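Local coordinates for adenosine deaminase 1 (Arthrobacter aurescens, PDB 3RYS), which probably catalyses the hydrolytic deamination of adenine to hypoxanthine with the help of one bound zinc ion, a step of purine salvage, at residues Pro28-Ile31 / Phe32-Glu36; Asn119-Ala122 / Asn123-Thr127; Ser250-Leu254 / Arg255-Lys259. One frame throughout, in Å; residues are numbered along the deposited sequence.

Interaction 1: Pro28-Ile31 / Phe32-Glu36; sequences PELI and FALAE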
# COMPACT_ATOMS: atom_id res chain seq x y z
N PRO A 28 6.32 15.61 5.78
CA PRO A 28 6.10 17.01 6.16
C PRO A 28 7.06 18.00 5.51
O PRO A 28 6.66 19.13 5.23
CB PRO A 28 6.30 16.98 7.68
CG PRO A 28 5.83 15.62 8.07
CD PRO A 28 6.23 14.70 6.94
N GLU A 29 8.31 17.60 5.28
CA GLU A 29 9.26 18.47 4.60
C GLU A 29 8.78 18.76 3.18
O GLU A 29 8.76 19.92 2.75
CB GLU A 29 10.67 17.86 4.58
CG GLU A 29 11.28 17.64 5.95
CD GLU A 29 10.63 16.49 6.70
OE1 GLU A 29 10.46 15.41 6.09
OE2 GLU A 29 10.30 16.65 7.89
N LEU A 30 8.40 17.71 2.46
CA LEU A 30 7.97 17.86 1.07
C LEU A 30 6.67 18.64 0.98
O LEU A 30 6.48 19.45 0.07
CB LEU A 30 7.82 16.50 0.39
CG LEU A 30 7.49 16.56 -1.10
CD1 LEU A 30 8.44 17.51 -1.81
CD2 LEU A 30 7.54 15.17 -1.73
N ILE A 31 5.77 18.40 1.93
CA ILE A 31 4.52 19.13 2.00
C ILE A 31 4.77 20.65 2.02
O ILE A 31 4.23 21.39 1.21
CB ILE A 31 3.69 18.70 3.23
CG1 ILE A 31 3.34 17.22 3.13
CG2 ILE A 31 2.42 19.52 3.32
CD1 ILE A 31 2.46 16.71 4.26
N PHE A 32 5.62 21.09 2.94
CA PHE A 32 5.96 22.51 3.03
C PHE A 32 6.70 23.03 1.80
O PHE A 32 6.54 24.20 1.43
CB PHE A 32 6.78 22.77 4.30
CG PHE A 32 5.94 23.07 5.50
CD1 PHE A 32 5.20 22.07 6.11
CD2 PHE A 32 5.88 24.35 6.01
CE1 PHE A 32 4.42 22.34 7.21
CE2 PHE A 32 5.10 24.63 7.12
CZ PHE A 32 4.37 23.62 7.72
N ALA A 33 7.49 22.18 1.16
CA ALA A 33 8.23 22.58 -0.03
C ALA A 33 7.28 22.78 -1.22
O ALA A 33 7.40 23.75 -1.97
CB ALA A 33 9.31 21.56 -0.36
N LEU A 34 6.35 21.85 -1.38
CA LEU A 34 5.39 21.92 -2.48
C LEU A 34 4.40 23.05 -2.25
O LEU A 34 3.99 23.73 -3.20
CB LEU A 34 4.67 20.59 -2.67
CG LEU A 34 5.59 19.43 -3.08
CD1 LEU A 34 4.82 18.13 -3.19
CD2 LEU A 34 6.30 19.76 -4.38
N ALA A 35 4.01 23.25 -1.00
CA ALA A 35 3.17 24.38 -0.64
C ALA A 35 3.84 25.67 -1.10
O ALA A 35 3.22 26.53 -1.72
CB ALA A 35 2.92 24.42 0.86
N GLU A 36 5.13 25.78 -0.81
CA GLU A 36 5.88 26.98 -1.15
C GLU A 36 5.96 27.19 -2.66
O GLU A 36 5.71 28.29 -3.16
CB GLU A 36 7.28 26.92 -0.56
CG GLU A 36 8.06 28.22 -0.68
CD GLU A 36 9.16 28.32 0.35
OE1 GLU A 36 9.16 27.52 1.31
OE2 GLU A 36 10.04 29.20 0.19

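Interaction 2: Asn119-Ala122 / Asn123-Thr127; sequences NGVA and NALAT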
# COMPACT_ATOMS: atom_id res chain seq x y z
N ASN A 119 0.08 11.24 -15.23
CA ASN A 119 1.36 11.55 -15.87
C ASN A 119 2.48 11.81 -14.86
O ASN A 119 3.61 11.35 -15.05
CB ASN A 119 1.23 12.76 -16.81
CG ASN A 119 0.42 12.44 -18.06
OD1 ASN A 119 0.07 11.28 -18.31
ND2 ASN A 119 0.14 13.47 -18.86
N GLY A 120 2.16 12.54 -13.80
CA GLY A 120 3.14 12.87 -12.78
C GLY A 120 3.79 11.64 -12.18
O GLY A 120 5.01 11.55 -12.09
N VAL A 121 2.96 10.69 -11.78
CA VAL A 121 3.44 9.45 -11.18
C VAL A 121 4.13 8.57 -12.21
O VAL A 121 5.28 8.17 -12.03
CB VAL A 121 2.29 8.66 -10.52
CG1 VAL A 121 2.80 7.33 -9.98
CG2 VAL A 121 1.64 9.48 -9.42
N ALA A 122 3.43 8.27 -13.30
CA ALA A 122 3.94 7.39 -14.34
C ALA A 122 5.33 7.79 -14.80
O ALA A 122 6.21 6.95 -14.97
CB ALA A 122 2.98 7.36 -15.53
N ASN A 123 5.52 9.09 -15.02
CA ASN A 123 6.81 9.60 -15.47
C ASN A 123 7.92 9.25 -14.49
O ASN A 123 9.06 8.98 -14.90
CB ASN A 123 6.75 11.12 -15.70
CG ASN A 123 5.87 11.49 -16.89
OD1 ASN A 123 5.61 10.66 -17.77
ND2 ASN A 123 5.43 12.75 -16.94
N ALA A 124 7.59 9.25 -13.21
CA ALA A 124 8.55 8.82 -12.19
C ALA A 124 8.75 7.31 -12.23
O ALA A 124 9.85 6.82 -12.00
CB ALA A 124 8.09 9.27 -10.81
N LEU A 125 7.68 6.58 -12.54
CA LEU A 125 7.73 5.12 -12.53
C LEU A 125 8.44 4.53 -13.74
O LEU A 125 9.15 3.54 -13.63
CB LEU A 125 6.31 4.54 -12.46
CG LEU A 125 5.48 4.90 -11.24
CD1 LEU A 125 4.14 4.21 -11.31
CD2 LEU A 125 6.21 4.54 -9.96
N ALA A 126 8.22 5.16 -14.90
CA ALA A 126 8.78 4.68 -16.16
C ALA A 126 10.31 4.66 -16.14
O ALA A 126 10.95 4.14 -17.05
CB ALA A 126 8.28 5.54 -17.31
N THR A 127 10.88 5.22 -15.08
CA THR A 127 12.31 5.40 -14.99
C THR A 127 12.82 4.83 -13.66
O THR A 127 13.97 5.05 -13.27
CB THR A 127 12.65 6.91 -15.08
OG1 THR A 127 14.00 7.08 -15.52
CG2 THR A 127 12.44 7.59 -13.74

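Interaction 3: Ser250-Leu254 / Arg255-Lys259; sequences SNVRL and RAVDK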
# COMPACT_ATOMS: atom_id res chain seq x y z
N SER A 250 0.98 0.49 10.49
CA SER A 250 -0.28 1.12 10.13
C SER A 250 -1.39 0.74 11.12
O SER A 250 -2.08 1.60 11.68
CB SER A 250 -0.67 0.75 8.70
OG SER A 250 -1.92 1.31 8.35
N ASN A 251 -1.53 -0.57 11.36
CA ASN A 251 -2.56 -1.08 12.26
C ASN A 251 -2.41 -0.55 13.68
O ASN A 251 -3.41 -0.30 14.37
CB ASN A 251 -2.56 -2.61 12.25
CG ASN A 251 -2.82 -3.19 10.88
OD1 ASN A 251 -3.41 -2.54 10.02
ND2 ASN A 251 -2.38 -4.43 10.66
N VAL A 252 -1.17 -0.39 14.13
CA VAL A 252 -0.92 0.13 15.46
C VAL A 252 -1.30 1.61 15.54
O VAL A 252 -2.04 2.02 16.44
CB VAL A 252 0.55 -0.06 15.89
CG1 VAL A 252 0.84 0.76 17.14
CG2 VAL A 252 0.84 -1.53 16.15
N ARG A 253 -0.80 2.40 14.60
CA ARG A 253 -1.01 3.84 14.64
C ARG A 253 -2.46 4.25 14.37
O ARG A 253 -2.86 5.36 14.68
CB ARG A 253 -0.05 4.55 13.68
CG ARG A 253 1.38 4.65 14.21
CD ARG A 253 1.50 5.69 15.31
NE ARG A 253 1.14 7.02 14.84
CZ ARG A 253 1.98 7.85 14.22
NH1 ARG A 253 1.56 9.04 13.81
NH2 ARG A 253 3.25 7.50 13.99
N LEU A 254 -3.24 3.34 13.78
CA LEU A 254 -4.65 3.60 13.52
C LEU A 254 -5.52 2.97 14.59
O LEU A 254 -6.75 3.04 14.54
CB LEU A 254 -5.06 3.08 12.14
CG LEU A 254 -4.50 3.82 10.93
CD1 LEU A 254 -5.24 3.38 9.67
CD2 LEU A 254 -4.62 5.33 11.12
N ARG A 255 -4.87 2.34 15.56
CA ARG A 255 -5.54 1.75 16.72
C ARG A 255 -6.36 0.49 16.41
O ARG A 255 -7.16 0.05 17.22
CB ARG A 255 -6.40 2.79 17.44
CG ARG A 255 -5.76 4.16 17.59
CD ARG A 255 -4.32 4.09 18.09
NE ARG A 255 -4.21 3.63 19.47
CZ ARG A 255 -3.57 2.53 19.85
NH1 ARG A 255 -2.97 1.76 18.95
NH2 ARG A 255 -3.52 2.19 21.13
N ALA A 256 -6.15 -0.08 15.23
CA ALA A 256 -6.75 -1.37 14.91
C ALA A 256 -6.13 -2.43 15.80
O ALA A 256 -6.77 -3.41 16.17
CB ALA A 256 -6.54 -1.72 13.45
N VAL A 257 -4.86 -2.22 16.15
CA VAL A 257 -4.13 -3.06 17.09
C VAL A 257 -3.56 -2.17 18.18
O VAL A 257 -2.99 -1.12 17.90
CB VAL A 257 -2.98 -3.83 16.39
CG1 VAL A 257 -2.12 -4.54 17.42
CG2 VAL A 257 -3.53 -4.82 15.39
N ASP A 258 -3.72 -2.58 19.43
CA ASP A 258 -3.33 -1.73 20.55
C ASP A 258 -1.85 -1.41 20.53
O ASP A 258 -1.45 -0.26 20.38
CB ASP A 258 -3.72 -2.37 21.88
CG ASP A 258 -3.43 -1.48 23.07
OD1 ASP A 258 -3.43 -1.98 24.21
OD2 ASP A 258 -3.20 -0.27 22.86
N LYS A 259 -1.03 -2.44 20.70
CA LYS A 259 0.42 -2.30 20.62
C LYS A 259 0.98 -3.27 19.59
O LYS A 259 0.36 -4.29 19.28
CB LYS A 259 1.06 -2.57 21.98
CG LYS A 259 0.75 -1.52 23.04
CD LYS A 259 0.85 -2.10 24.44
CE LYS A 259 2.26 -2.56 24.76
NZ LYS A 259 2.29 -3.36 26.03

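Interaction 1: Pro28-Ile31 / Phe32-Glu36
F32 sits one helical turn after P28 and meets it through the backbone carbonyl. The N-H of F32 bonds to P28 O at 3.2 Å. Its ring also turns back toward the same oxygen. F32 CD1 lies 3.4 Å from P28 O, which stands at the ring edge, near the ring plane. The ring therefore shows P28 a C-H edge and not a face. Beyond the two segments, the F32 side chain packs on I47 and L50 of helix 47-51 and on L42.

L30 makes the side-chain part of the contact. Its CG is anti to the backbone N (chi1 -175°), and this brings the branched end back near L34, although the first bond of the side chain leads away. CD1 of L30 comes 3.7 Å from CG of L34. The two leucines meet at a slant, with branched ends and not whole chains in touch. L30 CD1 is farther from A33, 4.4 Å from its CB.

The arrangement is the i to i+4 pattern of an alpha helix. It belongs to helix 28-37, which follows strand 15-17 in the TIM-barrel fold of the adenosine deaminase family. The L34 N-H donates to L30 O at 2.8 Å, and the A33 N-H donates to E29 O.

I31 takes part mainly through its backbone. Its carbonyl oxygen accepts the N-H of A35 at 2.9 Å, and CB of A35 rests 3.3 Å from the same I31 O. The I31 side chain leads away from F32-E36 and touches L26. It is about 14 Å from the bound adenine, so it does not line the pocket. At the first turn, E29 is exposed and leads away from F32-E36; its OE2 forms a salt bridge with R51 of helix 47-51.

Interaction 2: Asn119-Ala122 / Asn123-Thr127
N123 N donates to N119 O at 3.0 Å, and the same four-residue step recurs from L125 N to V121 O and from A126 N to A122 O, the last of these at 2.7 Å. Between them the step to A124 is stretched. A124 N is 3.6 Å from G120 O and bonds only weakly, to V121 O. G120 O instead accepts the hydroxyl of T80 on helix 76-92.

The side chains meet most closely at V121 and L125. They lie side by side and point the same way, with V121 CG1 3.6 Å from L125 CD1. With chi1 at 177°, V121 sets CG1 opposite its own backbone N and alongside L125.

The N123 amide turns a face to N119 O, which stands over CG; ND2 is not angled to bond to it. The N119 amide has its partner one turn earlier, where ND2 bonds to E115 OE2.

After L125 the chain runs through A126 and T127 into helix 128-132. Helix 114-125 packs on barrel strand 135-143 through V121 and L125, which touch L138. With L125 cut back to an alanine, V121 CG1 would probably lose its apolar partner and a gap would open against L138. The helix also packs on helix 76-92, through A124 and L125, which touch T83.

Interaction 3: Ser250-Leu254 / Arg255-Lys259
R255 folds its side chain back over the end of helix 248-253 and lays the edge of its guanidinium group against V252 O. R255 NH1 donates to V252 O at 2.7 Å, with the oxygen in the guanidinium plane and the nitrogen in the carbonyl plane. The arginine chain is bent at chi2 and chi3 (-47° and -68°), and these bends bring the group round to the backbone. V252 O is held twice, because R255 N also donates to V252 O at 3.0 Å, from above the carbonyl plane.

The NH1-NH2 end of the guanidinium also grips D258; R255 NH1 is shared with V252 O. R255 NH1 reaches D258 O at 2.9 Å, and R255 NH2 forms a salt bridge with D258 OD2 at 3.0 Å. R255 NH2 also bonds to D258 O, from the opposite face of that carbonyl. These bonds would hold the guanidinium against rotation and tie the loop to the helix end.

V257 also bonds back to the last turn. V257 N donates to N251 O at 3.0 Å, and V257 CG2 lies 4.0 Å from CB of N251. The V252 CA-H points at V257 O, and V252 CG2 faces CG1 of V257. The amide of N251 is turned elsewhere: its ND2 bonds to H263.

The positive phi of R255 (72°), with its own N-H bonded to V252 O and that of A256 weakly to N251 O, makes this a Schellman motif. It ends a helix beside the active site: L254 packs on E202, the predicted proton donor, and S250 OG bonds to the zinc ligand D280.

In the fold
The three contacts follow one another along the chain. None nests in or crosses another; each is local, between neighbouring turns or at a helix end, and closes no long loop. Interaction 1 lies on helix 28-37, after strand 15-17, and its P28, E29 and F32 side chains touch helix 47-51. Interaction 2 lies in the later part of helix 114-125, in sequence between barrel strands 95-102 and 135-143. Interaction 3 closes helix 248-253, after strand 244-246, and starts the loop toward helix 265-270. Interactions 2 and 3 lie on opposite sides of the chain's centre, with centres about 32 Å apart. Interaction 3 borders the adenine pocket, whereas interactions 1 and 2 belong to surrounding helices.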